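Side-chain contact in erythrocyte binding antigen 140 (Plasmodium falciparum, PDB 4GF2), which probably binds glycophorin C and its sialic acid on the erythrocyte surface through two Duffy binding-like domains, as an adhesin of parasite invasion: residues A[397-402]-A[455-460]. The protein carries 3 engineered substitutions. Numbering follows the deposited sequence.
Sequences NSYADL and KVMSAV
Met457 reaches from the C-terminal part of helix 435-457 into the angle between Tyr399 and Leu402 on helix 388-407, and every contact between the two segments runs through it. Its chain leaves the backbone extended, chi2 being -172°, and then bends at the sulfur, where a chi3 of 75° turns the terminal methyl along the surface of the opposing helix. Met457 SD thereby lies against the root of the tyrosine, 3.9 Å from Tyr399 CB, and also beside the ring, 4.0 Å from Tyr399 CD1. The sulfur sits 5.2 Å from the ring centroid and close to the ring plane, an edge-on Met-aromatic contact. Tyr399 CG is anti to the backbone N (chi1 170°), which swings the ring past the methionine toward helix 435-457; there Tyr399 OH hydrogen-bonds to Lys450 O, and the ring meets Trp454 edge-to-face. Leu402, one turn further on, approaches the thioether end-on, with Leu402 CD1 4.0 Å from Met457 SD. The methyl turns obliquely toward the N-terminal side of helix 388-407: Met457 CE rests on the helix backbone 3.9 Å from Tyr399 N, and Ser398 CB lies more loosely beside it, 4.4 Å from Met457 CE. Ser398 OG is engaged elsewhere, by Glu375 and Arg344. Helix 361-382 adjoins this packing through Ser372, which touches both Leu402 and Met457. The contact thus joins two helices of the second Duffy binding-like domain within its buried interior. Since the thioether meets its neighbours through van der Waals and sulfur-aromatic contacts, the attraction across the two segments is probably mostly dispersion, favoured by the polarisable sulfur, while the hydroxyl-to-carbonyl bond of Tyr399 to Lys450 adds a directional tie between the same two helices.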
# COMPACT_ATOMS: atom_id res chain seq x y z
N ASN A 397 -18.28 18.40 5.95
CA ASN A 397 -18.05 19.33 4.85
C ASN A 397 -16.75 19.01 4.10
O ASN A 397 -16.75 18.85 2.88
CB ASN A 397 -18.03 20.78 5.34
CG ASN A 397 -19.41 21.31 5.69
OD1 ASN A 397 -20.43 20.80 5.22
ND2 ASN A 397 -19.45 22.35 6.51
N SER A 398 -15.66 18.90 4.84
CA SER A 398 -14.36 18.61 4.22
C SER A 398 -14.29 17.17 3.72
O SER A 398 -13.69 16.89 2.68
CB SER A 398 -13.22 18.90 5.20
OG SER A 398 -13.06 20.30 5.36
N TYR A 399 -14.92 16.26 4.45
CA TYR A 399 -15.03 14.88 4.00
C TYR A 399 -15.67 14.82 2.62
O TYR A 399 -15.16 14.14 1.72
CB TYR A 399 -15.88 14.08 4.99
CG TYR A 399 -16.25 12.71 4.50
CD1 TYR A 399 -15.28 11.74 4.31
CD2 TYR A 399 -17.57 12.38 4.23
CE1 TYR A 399 -15.60 10.48 3.86
CE2 TYR A 399 -17.91 11.12 3.78
CZ TYR A 399 -16.92 10.17 3.59
OH TYR A 399 -17.24 8.91 3.15
N ALA A 400 -16.78 15.52 2.45
CA ALA A 400 -17.51 15.51 1.18
C ALA A 400 -16.70 16.19 0.07
O ALA A 400 -16.76 15.78 -1.09
CB ALA A 400 -18.85 16.19 1.35
N ASP A 401 -15.96 17.24 0.42
CA ASP A 401 -15.13 17.92 -0.56
C ASP A 401 -14.04 16.98 -1.05
O ASP A 401 -13.70 16.96 -2.23
CB ASP A 401 -14.50 19.18 0.03
CG ASP A 401 -15.46 20.36 0.05
OD1 ASP A 401 -16.47 20.34 -0.69
OD2 ASP A 401 -15.19 21.33 0.79
N LEU A 402 -13.48 16.20 -0.13
CA LEU A 402 -12.45 15.24 -0.49
C LEU A 402 -13.02 14.24 -1.48
O LEU A 402 -12.39 13.92 -2.49
CB LEU A 402 -11.92 14.52 0.75
CG LEU A 402 -11.05 15.36 1.67
CD1 LEU A 402 -10.83 14.65 3.00
CD2 LEU A 402 -9.72 15.67 1.01
N LYS A 455 -13.75 6.91 8.87
CA LYS A 455 -13.30 6.35 10.14
C LYS A 455 -12.22 7.21 10.78
O LYS A 455 -12.30 7.52 11.97
CB LYS A 455 -12.78 4.92 9.95
CG LYS A 455 -13.86 3.85 9.99
CD LYS A 455 -13.28 2.46 9.80
CE LYS A 455 -14.35 1.40 9.95
NZ LYS A 455 -13.82 0.03 9.72
N VAL A 456 -11.22 7.60 10.00
CA VAL A 456 -10.09 8.35 10.55
C VAL A 456 -10.48 9.79 10.85
O VAL A 456 -9.98 10.38 11.81
CB VAL A 456 -8.84 8.32 9.62
CG1 VAL A 456 -8.39 6.89 9.39
CG2 VAL A 456 -9.12 9.02 8.30
N MET A 457 -11.37 10.36 10.05
CA MET A 457 -11.80 11.75 10.26
C MET A 457 -12.74 11.85 11.45
O MET A 457 -12.74 12.85 12.16
CB MET A 457 -12.48 12.30 9.02
CG MET A 457 -11.56 12.48 7.82
SD MET A 457 -12.37 13.36 6.47
CE MET A 457 -12.37 15.04 7.08
N SER A 458 -13.54 10.81 11.66
CA SER A 458 -14.53 10.81 12.73
C SER A 458 -13.88 10.56 14.09
O SER A 458 -14.55 10.67 15.13
CB SER A 458 -15.59 9.74 12.47
OG SER A 458 -15.03 8.44 12.44
N ALA A 459 -12.60 10.24 14.08
CA ALA A 459 -11.88 9.91 15.31
C ALA A 459 -11.69 11.12 16.22
O ALA A 459 -11.43 10.98 17.41
CB ALA A 459 -10.53 9.30 14.98
N VAL A 460 -11.82 12.32 15.65
CA VAL A 460 -11.61 13.54 16.43
C VAL A 460 -12.90 14.06 17.08
O VAL A 460 -12.89 15.11 17.72
CB VAL A 460 -11.01 14.66 15.57
CG1 VAL A 460 -9.73 14.19 14.90
CG2 VAL A 460 -12.02 15.14 14.53